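Local atomic coordinates of fiber protein 2 (Fowl adenovirus 1, PDB entry 2VTW), a protein that probably attaches the virion to a host-cell receptor through the trimeric C-terminal head of its short fibre, the domain described here. Residues A158-N161 and T162-L166. Numbering follows the deposited sequence.
Sequences ATNN and TTYNL
Asn160 reaches both Thr162 and Tyr164 in a 3:5 beta hairpin, a type I turn with a G1 bulge at Asn161, that joins antiparallel strands 147-157 and 163-173 of the fibre head, a mostly beta domain. Its amide is used at both ends. OD1 accepts the backbone N-H of Thr162 (N to OD1 2.9 Å), with the donor lying above the carbonyl plane, 43° out of it. ND2 donates to the phenol of Tyr164, and the amide lies at the ring edge, near its plane, the two planes 16° apart. Chi1 of 75° sets CG of Asn160 between its backbone N and carbonyl carbon, folding the amide back toward the outgoing strand. CB of Ala158 touches CE2 of Tyr164 (3.7 Å).

The backbone bonds of the turn frame these contacts. Ala158 to Asn161 form the type I turn, with Asn161 N to Ala158 O at 3.1 Å, and Asn161, its last residue, has positive phi. Ala158 N then bonds Thr162 O at 3.0 Å, closing the hairpin end. Further out, Phe79 meets the Tyr164 ring edge-to-face, and Asn118 ND2 binds Ala158 O. The tyrosine OH is hydrogen-bonded to OE1 of Gln82 as well as to ND2 of Asn160, 2.8 Å from OH of Tyr164.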
# COMPACT_ATOMS: atom_id res chain seq x y z
N ALA A 158 -7.24 -26.50 -10.95
CA ALA A 158 -7.37 -27.63 -10.04
C ALA A 158 -7.41 -28.96 -10.83
O ALA A 158 -7.50 -28.96 -12.08
CB ALA A 158 -8.63 -27.47 -9.22
N THR A 159 -7.35 -30.08 -10.11
CA THR A 159 -7.40 -31.40 -10.76
C THR A 159 -8.75 -31.70 -11.40
O THR A 159 -8.80 -32.45 -12.36
CB THR A 159 -6.97 -32.55 -9.82
OG1 THR A 159 -7.70 -32.47 -8.59
CG2 THR A 159 -5.49 -32.45 -9.52
N ASN A 160 -9.81 -31.06 -10.91
CA ASN A 160 -11.14 -31.10 -11.54
C ASN A 160 -11.32 -30.31 -12.85
O ASN A 160 -12.45 -30.11 -13.32
CB ASN A 160 -12.21 -30.63 -10.53
CG ASN A 160 -12.20 -29.13 -10.31
OD1 ASN A 160 -11.39 -28.41 -10.90
ND2 ASN A 160 -13.12 -28.65 -9.47
N ASN A 161 -10.20 -29.82 -13.41
CA ASN A 161 -10.19 -29.08 -14.69
C ASN A 161 -10.90 -27.73 -14.69
O ASN A 161 -11.16 -27.14 -15.75
CB ASN A 161 -10.65 -29.97 -15.84
CG ASN A 161 -9.60 -31.01 -16.20
OD1 ASN A 161 -8.47 -30.95 -15.72
ND2 ASN A 161 -9.97 -31.95 -17.06
N THR A 162 -11.19 -27.22 -13.51
CA THR A 162 -11.73 -25.89 -13.35
C THR A 162 -10.66 -24.96 -12.70
O THR A 162 -9.81 -25.37 -11.91
CB THR A 162 -13.06 -25.93 -12.57
OG1 THR A 162 -14.14 -26.12 -13.50
CG2 THR A 162 -13.33 -24.66 -11.79
N THR A 163 -10.74 -23.70 -13.09
CA THR A 163 -9.82 -22.66 -12.65
C THR A 163 -10.48 -21.93 -11.48
O THR A 163 -11.67 -21.67 -11.49
CB THR A 163 -9.49 -21.79 -13.88
OG1 THR A 163 -8.09 -21.86 -14.21
CG2 THR A 163 -10.02 -20.44 -13.77
N TYR A 164 -9.71 -21.71 -10.41
CA TYR A 164 -10.13 -20.89 -9.27
C TYR A 164 -9.13 -19.72 -9.08
O TYR A 164 -7.91 -19.87 -9.22
CB TYR A 164 -10.11 -21.71 -7.97
CG TYR A 164 -11.00 -22.93 -7.95
CD1 TYR A 164 -12.17 -22.95 -7.20
CD2 TYR A 164 -10.64 -24.08 -8.67
CE1 TYR A 164 -12.99 -24.09 -7.18
CE2 TYR A 164 -11.46 -25.23 -8.65
CZ TYR A 164 -12.64 -25.22 -7.91
OH TYR A 164 -13.45 -26.35 -7.88
N ASN A 165 -9.66 -18.55 -8.72
CA ASN A 165 -8.82 -17.35 -8.52
C ASN A 165 -8.37 -17.23 -7.06
O ASN A 165 -9.17 -17.09 -6.14
CB ASN A 165 -9.56 -16.10 -8.97
CG ASN A 165 -9.89 -16.11 -10.46
OD1 ASN A 165 -9.09 -16.52 -11.31
ND2 ASN A 165 -11.08 -15.66 -10.77
N LEU A 166 -7.05 -17.33 -6.87
CA LEU A 166 -6.37 -17.20 -5.59
C LEU A 166 -5.33 -16.07 -5.66
O LEU A 166 -5.00 -15.62 -6.75
CB LEU A 166 -5.66 -18.51 -5.23
CG LEU A 166 -6.50 -19.67 -4.62
CD1 LEU A 166 -7.56 -20.19 -5.61
CD2 LEU A 166 -5.55 -20.78 -4.15